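Local coordinates for protein probable hydrolase (Pseudomonas aeruginosa, PDB 7AL6) that is of unknown function but adopts the alpha/beta hydrolase fold and is probably a hydrolase, possibly a lipolytic enzyme, at residues Glu6-Ser11 and Leu17-Phe22; Ala57-Gly62 and Ala186-Glu191. One frame throughout, in Å; residues are numbered along the deposited sequence.

Interaction 1: residues Glu6-Ser11 and Leu17-Phe22; sequences EEVRIS and LAAHLF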
ATOM      1  N   GLU A   6      -6.139 -22.245 -16.763  1.00 30.31           N
ATOM      2  CA  GLU A   6      -4.889 -21.949 -17.442  1.00 37.34           C
ATOM      3  C   GLU A   6      -4.221 -20.664 -17.011  1.00 30.75           C
ATOM      4  O   GLU A   6      -3.040 -20.494 -17.292  1.00 30.02           O
ATOM      5  CB  GLU A   6      -5.105 -21.835 -18.961  1.00 39.99           C
ATOM      6  CG  GLU A   6      -5.977 -22.899 -19.550  1.00 58.36           C
ATOM      7  CD  GLU A   6      -5.944 -22.864 -21.070  1.00 60.66           C
ATOM      8  OE1 GLU A   6      -5.851 -23.959 -21.668  1.00 57.39           O
ATOM      9  OE2 GLU A   6      -5.992 -21.751 -21.646  1.00 58.64           O
ATOM     10  N   GLU A   7      -4.984 -19.715 -16.514  1.00 25.98           N
ATOM     11  CA  GLU A   7      -4.467 -18.399 -16.116  1.00 23.05           C
ATOM     12  C   GLU A   7      -4.956 -18.097 -14.707  1.00 25.60           C
ATOM     13  O   GLU A   7      -6.144 -18.134 -14.496  1.00 25.04           O
ATOM     14  CB  GLU A   7      -4.892 -17.398 -17.177  1.00 29.49           C
ATOM     15  CG  GLU A   7      -4.342 -16.028 -16.962  1.00 33.66           C
ATOM     16  CD  GLU A   7      -2.833 -15.905 -17.060  1.00 35.99           C
ATOM     17  OE1 GLU A   7      -2.292 -15.189 -16.259  1.00 31.74           O
ATOM     18  OE2 GLU A   7      -2.247 -16.537 -17.902  1.00 30.53           O
ATOM     19  N   VAL A   8      -4.056 -17.762 -13.800  1.00 26.17           N
ATOM     20  CA  VAL A   8      -4.408 -17.509 -12.381  1.00 28.61           C
ATOM     21  C   VAL A   8      -3.585 -16.380 -11.756  1.00 27.10           C
ATOM     22  O   VAL A   8      -2.592 -15.994 -12.301  1.00 23.75           O
ATOM     23  CB  VAL A   8      -4.206 -18.789 -11.563  1.00 27.66           C
ATOM     24  CG1 VAL A   8      -5.035 -19.939 -12.081  1.00 28.53           C
ATOM     25  CG2 VAL A   8      -2.743 -19.162 -11.511  1.00 28.44           C
ATOM     26  N   ARG A   9      -4.084 -15.874 -10.643  1.00 23.71           N
ATOM     27  CA  ARG A   9      -3.415 -14.937  -9.734  1.00 24.29           C
ATOM     28  C   ARG A   9      -2.885 -15.808  -8.602  1.00 32.97           C
ATOM     29  O   ARG A   9      -3.633 -16.682  -8.179  1.00 33.29           O
ATOM     30  CB  ARG A   9      -4.374 -13.954  -9.071  1.00 33.35           C
ATOM     31  CG  ARG A   9      -5.131 -13.061 -10.025  1.00 38.58           C
ATOM     32  CD  ARG A   9      -4.165 -12.319 -10.892  1.00 35.50           C
ATOM     33  NE  ARG A   9      -3.613 -11.114 -10.322  1.00 35.13           N
ATOM     34  CZ  ARG A   9      -2.771 -10.326 -10.969  1.00 29.45           C
ATOM     35  NH1 ARG A   9      -2.393 -10.635 -12.187  1.00 33.49           N
ATOM     36  NH2 ARG A   9      -2.316  -9.236 -10.408  1.00 36.37           N
ATOM     37  N   ILE A  10      -1.640 -15.648  -8.188  1.00 30.72           N
ATOM     38  CA  ILE A  10      -1.090 -16.405  -7.039  1.00 28.37           C
ATOM     39  C   ILE A  10      -0.889 -15.376  -5.940  1.00 28.79           C
ATOM     40  O   ILE A  10      -0.129 -14.454  -6.140  1.00 30.84           O
ATOM     41  CB  ILE A  10       0.184 -17.173  -7.407  1.00 26.96           C
ATOM     42  CG1 ILE A  10      -0.040 -18.074  -8.618  1.00 30.49           C
ATOM     43  CG2 ILE A  10       0.688 -17.945  -6.204  1.00 27.11           C
ATOM     44  CD1 ILE A  10       1.186 -18.748  -9.128  1.00 31.47           C
ATOM     45  N   SER A  11      -1.568 -15.554  -4.826  1.00 27.09           N
ATOM     46  CA  SER A  11      -1.555 -14.580  -3.735  1.00 30.24           C
ATOM     47  C   SER A  11      -0.426 -14.924  -2.778  1.00 27.91           C
ATOM     48  O   SER A  11      -0.463 -15.972  -2.117  1.00 26.09           O
ATOM     49  CB  SER A  11      -2.876 -14.568  -2.967  1.00 31.77           C
ATOM     50  OG  SER A  11      -3.871 -14.006  -3.792  1.00 35.07           O
ATOM     51  N   LEU A  17       0.920 -12.260  -7.824  1.00 22.42           N
ATOM     52  CA  LEU A  17       1.603 -12.503  -9.105  1.00 25.52           C
ATOM     53  C   LEU A  17       0.659 -13.214 -10.053  1.00 26.46           C
ATOM     54  O   LEU A  17      -0.285 -13.800  -9.606  1.00 29.21           O
ATOM     55  CB  LEU A  17       2.846 -13.367  -8.895  1.00 23.29           C
ATOM     56  CG  LEU A  17       3.897 -12.820  -7.948  1.00 25.42           C
ATOM     57  CD1 LEU A  17       5.022 -13.809  -7.803  1.00 26.20           C
ATOM     58  CD2 LEU A  17       4.407 -11.481  -8.415  1.00 21.23           C
ATOM     59  N   ALA A  18       0.913 -13.075 -11.330  1.00 20.51           N
ATOM     60  CA  ALA A  18       0.178 -13.796 -12.355  1.00 23.25           C
ATOM     61  C   ALA A  18       0.996 -14.971 -12.866  1.00 25.51           C
ATOM     62  O   ALA A  18       2.233 -14.918 -12.902  1.00 21.33           O
ATOM     63  CB  ALA A  18      -0.162 -12.864 -13.525  1.00 22.36           C
ATOM     64  N   ALA A  19       0.297 -16.020 -13.298  1.00 23.05           N
ATOM     65  CA  ALA A  19       0.965 -17.173 -13.895  1.00 26.63           C
ATOM     66  C   ALA A  19       0.062 -17.849 -14.919  1.00 25.72           C
ATOM     67  O   ALA A  19      -1.169 -17.846 -14.789  1.00 26.49           O
ATOM     68  CB  ALA A  19       1.345 -18.214 -12.860  1.00 26.36           C
ATOM     69  N   HIS A  20       0.688 -18.427 -15.941  1.00 25.91           N
ATOM     70  CA  HIS A  20       0.026 -19.310 -16.889  1.00 22.91           C
ATOM     71  C   HIS A  20       0.379 -20.742 -16.523  1.00 29.95           C
ATOM     72  O   HIS A  20       1.545 -21.054 -16.257  1.00 27.86           O
ATOM     73  CB  HIS A  20       0.432 -19.005 -18.341  1.00 28.82           C
ATOM     74  CG  HIS A  20      -0.514 -19.592 -19.351  1.00 32.54           C
ATOM     75  ND1 HIS A  20      -1.685 -18.964 -19.719  1.00 39.46           N
ATOM     76  CD2 HIS A  20      -0.501 -20.776 -20.010  1.00 34.64           C
ATOM     77  CE1 HIS A  20      -2.336 -19.726 -20.588  1.00 36.58           C
ATOM     78  NE2 HIS A  20      -1.650 -20.839 -20.761  1.00 36.77           N
ATOM     79  N   LEU A  21      -0.616 -21.612 -16.513  1.00 27.13           N
ATOM     80  CA  LEU A  21      -0.471 -23.016 -16.082  1.00 26.63           C
ATOM     81  C   LEU A  21      -0.402 -23.942 -17.296  1.00 31.75           C
ATOM     82  O   LEU A  21      -1.302 -23.886 -18.104  1.00 33.83           O
ATOM     83  CB  LEU A  21      -1.663 -23.374 -15.203  1.00 29.47           C
ATOM     84  CG  LEU A  21      -1.848 -22.520 -13.960  1.00 26.51           C
ATOM     85  CD1 LEU A  21      -3.013 -23.020 -13.137  1.00 30.83           C
ATOM     86  CD2 LEU A  21      -0.586 -22.477 -13.132  1.00 29.97           C
ATOM     87  N   PHE A  22       0.609 -24.790 -17.397  1.00 30.27           N
ATOM     88  CA  PHE A  22       0.745 -25.747 -18.507  1.00 29.28           C
ATOM     89  C   PHE A  22       0.872 -27.170 -17.974  1.00 28.84           C
ATOM     90  O   PHE A  22       1.425 -27.372 -16.922  1.00 30.07           O
ATOM     91  CB  PHE A  22       2.015 -25.524 -19.314  1.00 27.90           C
ATOM     92  CG  PHE A  22       2.128 -24.214 -20.031  1.00 29.77           C
ATOM     93  CD1 PHE A  22       1.596 -24.057 -21.288  1.00 28.06           C
ATOM     94  CD2 PHE A  22       2.798 -23.159 -19.460  1.00 24.73           C
ATOM     95  CE1 PHE A  22       1.715 -22.861 -21.957  1.00 29.24           C
ATOM     96  CE2 PHE A  22       2.916 -21.962 -20.131  1.00 30.93           C
ATOM     97  CZ  PHE A  22       2.379 -21.822 -21.378  1.00 35.36           C
TER

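Interaction 2: residues Ala57-Gly62 and Ala186-Glu191; sequences ALDFAG and AQRGLE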
ATOM      1  N   ALA A  57       4.209 -21.003 -15.352  1.00 21.54           N
ATOM      2  CA  ALA A  57       4.998 -19.975 -16.017  1.00 23.93           C
ATOM      3  C   ALA A  57       4.627 -18.674 -15.341  1.00 23.94           C
ATOM      4  O   ALA A  57       3.566 -18.086 -15.624  1.00 24.04           O
ATOM      5  CB  ALA A  57       4.734 -19.921 -17.525  1.00 23.27           C
ATOM      6  N   LEU A  58       5.522 -18.218 -14.485  1.00 20.83           N
ATOM      7  CA  LEU A  58       5.296 -17.104 -13.589  1.00 25.96           C
ATOM      8  C   LEU A  58       5.728 -15.791 -14.211  1.00 26.21           C
ATOM      9  O   LEU A  58       6.791 -15.710 -14.828  1.00 23.24           O
ATOM     10  CB  LEU A  58       6.099 -17.351 -12.322  1.00 22.56           C
ATOM     11  CG  LEU A  58       5.900 -16.426 -11.136  1.00 22.10           C
ATOM     12  CD1 LEU A  58       4.530 -16.624 -10.530  1.00 26.04           C
ATOM     13  CD2 LEU A  58       7.039 -16.717 -10.118  1.00 25.68           C
ATOM     14  N   ASP A  59       4.906 -14.789 -14.008  1.00 22.80           N
ATOM     15  CA  ASP A  59       5.256 -13.406 -14.345  1.00 20.57           C
ATOM     16  C   ASP A  59       6.015 -12.928 -13.114  1.00 25.14           C
ATOM     17  O   ASP A  59       5.484 -12.992 -12.042  1.00 23.87           O
ATOM     18  CB  ASP A  59       4.041 -12.530 -14.645  1.00 22.76           C
ATOM     19  CG  ASP A  59       3.575 -12.583 -16.084  1.00 23.50           C
ATOM     20  OD1 ASP A  59       4.359 -12.923 -16.915  1.00 24.19           O
ATOM     21  OD2 ASP A  59       2.444 -12.313 -16.317  1.00 23.12           O
ATOM     22  N   PHE A  60       7.222 -12.421 -13.255  1.00 20.63           N
ATOM     23  CA  PHE A  60       7.937 -11.817 -12.118  1.00 21.91           C
ATOM     24  C   PHE A  60       7.202 -10.527 -11.752  1.00 22.46           C
ATOM     25  O   PHE A  60       6.613  -9.868 -12.595  1.00 22.77           O
ATOM     26  CB  PHE A  60       9.386 -11.473 -12.475  1.00 20.65           C
ATOM     27  CG  PHE A  60      10.372 -12.592 -12.312  1.00 23.01           C
ATOM     28  CD1 PHE A  60      10.357 -13.380 -11.186  1.00 21.35           C
ATOM     29  CD2 PHE A  60      11.316 -12.852 -13.287  1.00 24.43           C
ATOM     30  CE1 PHE A  60      11.263 -14.407 -11.034  1.00 24.07           C
ATOM     31  CE2 PHE A  60      12.226 -13.880 -13.128  1.00 29.00           C
ATOM     32  CZ  PHE A  60      12.192 -14.658 -12.004  1.00 23.12           C
ATOM     33  N   ALA A  61       7.405 -10.074 -10.532  1.00 23.54           N
ATOM     34  CA  ALA A  61       6.900  -8.788 -10.029  1.00 24.14           C
ATOM     35  C   ALA A  61       7.357  -7.673 -10.979  1.00 27.67           C
ATOM     36  O   ALA A  61       8.493  -7.669 -11.425  1.00 25.43           O
ATOM     37  CB  ALA A  61       7.421  -8.555  -8.643  1.00 25.96           C
ATOM     38  N   GLY A  62       6.448  -6.778 -11.335  1.00 27.69           N
ATOM     39  CA  GLY A  62       6.703  -5.643 -12.233  1.00 24.74           C
ATOM     40  C   GLY A  62       6.797  -6.051 -13.692  1.00 24.68           C
ATOM     41  O   GLY A  62       7.179  -5.232 -14.473  1.00 28.81           O
ATOM     42  N   ALA A 186       4.527  -9.259 -26.567  1.00 33.56           N
ATOM     43  CA  ALA A 186       3.636  -8.098 -26.572  1.00 34.69           C
ATOM     44  C   ALA A 186       2.216  -8.441 -26.130  1.00 27.36           C
ATOM     45  O   ALA A 186       1.527  -7.583 -25.579  1.00 34.57           O
ATOM     46  CB  ALA A 186       3.554  -7.473 -27.973  1.00 27.91           C
ATOM     47  N   GLN A 187       1.764  -9.658 -26.351  1.00 27.17           N
ATOM     48  CA  GLN A 187       0.397 -10.090 -25.984  1.00 36.49           C
ATOM     49  C   GLN A 187       0.192  -9.981 -24.468  1.00 33.55           C
ATOM     50  O   GLN A 187      -0.922  -9.798 -24.068  1.00 30.06           O
ATOM     51  CB  GLN A 187       0.132 -11.497 -26.492  1.00 34.53           C
ATOM     52  CG  GLN A 187       0.154 -11.573 -27.999  1.00 48.16           C
ATOM     53  CD  GLN A 187      -0.689 -12.701 -28.516  1.00 53.03           C
ATOM     54  OE1 GLN A 187      -0.339 -13.858 -28.390  1.00 52.03           O
ATOM     55  NE2 GLN A 187      -1.822 -12.359 -29.089  1.00 65.50           N
ATOM     56  N   ARG A 188       1.237 -10.216 -23.685  1.00 29.55           N
ATOM     57  CA  ARG A 188       1.228 -10.171 -22.212  1.00 20.90           C
ATOM     58  C   ARG A 188       1.973  -8.953 -21.670  1.00 23.33           C
ATOM     59  O   ARG A 188       1.866  -8.745 -20.502  1.00 25.70           O
ATOM     60  CB  ARG A 188       1.877 -11.460 -21.704  1.00 26.77           C
ATOM     61  CG  ARG A 188       1.403 -11.945 -20.350  1.00 24.35           C
ATOM     62  CD  ARG A 188       1.955 -13.286 -19.911  1.00 25.84           C
ATOM     63  NE  ARG A 188       1.609 -13.558 -18.541  1.00 24.19           N
ATOM     64  CZ  ARG A 188       0.621 -14.332 -18.153  1.00 33.28           C
ATOM     65  NH1 ARG A 188      -0.097 -14.993 -19.030  1.00 24.08           N
ATOM     66  NH2 ARG A 188       0.378 -14.474 -16.873  1.00 26.78           N
ATOM     67  N   GLY A 189       2.680  -8.186 -22.491  1.00 22.82           N
ATOM     68  CA  GLY A 189       3.536  -7.084 -22.023  1.00 25.09           C
ATOM     69  C   GLY A 189       3.033  -5.687 -22.329  1.00 25.93           C
ATOM     70  O   GLY A 189       3.644  -4.758 -21.906  1.00 26.89           O
ATOM     71  N   LEU A 190       1.943  -5.546 -23.048  1.00 27.43           N
ATOM     72  CA  LEU A 190       1.402  -4.227 -23.403  1.00 28.50           C
ATOM     73  C   LEU A 190       0.184  -3.875 -22.551  1.00 21.53           C
ATOM     74  O   LEU A 190      -0.702  -4.720 -22.318  1.00 25.40           O
ATOM     75  CB  LEU A 190       0.998  -4.207 -24.882  1.00 28.85           C
ATOM     76  CG  LEU A 190       2.172  -4.372 -25.858  1.00 25.17           C
ATOM     77  CD1 LEU A 190       1.718  -4.195 -27.276  1.00 30.66           C
ATOM     78  CD2 LEU A 190       3.211  -3.345 -25.516  1.00 28.13           C
ATOM     79  N   GLU A 191       0.143  -2.637 -22.120  1.00 25.36           N
ATOM     80  CA  GLU A 191      -1.049  -2.096 -21.524  1.00 30.18           C
ATOM     81  C   GLU A 191      -1.559  -0.893 -22.303  1.00 29.97           C
ATOM     82  O   GLU A 191      -0.776  -0.141 -22.869  1.00 28.59           O
ATOM     83  CB  GLU A 191      -0.812  -1.685 -20.068  1.00 26.14           C
ATOM     84  CG  GLU A 191       0.086  -0.545 -19.873  1.00 34.42           C
ATOM     85  CD  GLU A 191       0.237  -0.237 -18.381  1.00 44.53           C
ATOM     86  OE1 GLU A 191       1.179  -0.767 -17.755  1.00 47.62           O
ATOM     87  OE2 GLU A 191      -0.612   0.482 -17.822  1.00 40.91           O
TER

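Interaction 1: residues Glu6-Ser11 and Leu17-Phe22
Ile10 N donates a short, nearly straight hydrogen bond to Leu17 O (2.7 Å, 170° at the hydrogen), and Leu17 N returns one to Ile10 O. From this doubly bonded pair the backbone ladder runs through Val8 and Ala19, also bonded both ways, to the bond from Leu21 N to Glu6 O (2.8 Å). On one face of the paired strands, CG of Glu7 stands anti to the backbone N (chi1 -175°) and the chain then bends, which swings the carboxylate across to His20. There OE2 accepts a hydrogen bond from His20 ND1 (3.1 Å), near the imidazole plane at its edge, with carboxylate and ring planes 40° apart; Glu6 O sits over one face of the same ring. Glu7 OE1 forms a salt bridge with Arg188 of helix 179-189, which would probably help keep Glu7 charged. The Arg9 chain also folds back on this face, bringing NH1 within 3.4 Å of Ala18 CB; NH1 hydrogen-bonds to His65 O, and NE forms a salt bridge with Glu16. The other face is apolar. Ile10 CD1 touches Ala19 CB at 3.8 Å, and Val8 CG1 meets Leu21 CD1 at the same distance, their side chains crossing at about a right angle. Together they make an antiparallel beta hairpin, the N-terminal edge of the central sheet of an alpha/beta hydrolase fold.

Interaction 2: residues Ala57-Gly62 and Ala186-Glu191
The backbones of Ala57-Gly62 and Ala186-Glu191 stay well apart, the nearest CA atoms, those of Asp59 and Arg188, being 9.4 Å from each other, and two side chains reaching from opposite directions bridge the distance. The side chain of Arg188 runs out extended as far as NE, carrying the guanidinium from the end of helix 179-189 to the Asp59 carboxylate. NE makes the main bond of the salt bridge, to Asp59 OD2 at 2.7 Å. It approaches OD2 from the syn side, 24° out of the carboxylate plane, while the oxygen lies close to the guanidinium plane, at its edge. Two weak bonds add to it: Arg188 NH2 to Asp59 OD2 (3.0 Å) and Arg188 NE to Asp59 OD1 (3.3 Å). With the two planes 55° apart, the grip centres on OD2 and is not a flat, paired fork. Asp59 lies near the C-terminal end of strand 53-58 in the central alpha/beta hydrolase sheet, so the ion pair ties this part of the sheet to a helix far along the chain. Ala40 N and His65 N also hydrogen-bond to OD1 and OD2, respectively, of this buried carboxylate. Arg188 NH2 is shared with Glu7.

How the interactions relate
From the N terminus, interaction 1 closes first, pairing Glu6-Ser11 with Leu17-Phe22 across a short turn. Interaction 2 follows in series, neither nested in the first nor crossing it: it opens at Ala57-Gly62 and closes a loop of more than a hundred residues at Ala186-Glu191. The two meet in the central sheet, where strand 16-22 runs antiparallel to its neighbour 53-58 and His20 O probably accepts a hydrogen bond from Ala57 N. A second junction is made by side chains, since Arg188 NH2 lies 2.8 Å from Glu7 OE1. Helix 179-189 is thereby tied both to the hairpin and to the strand beside it, and both contacts also touch a second subunit.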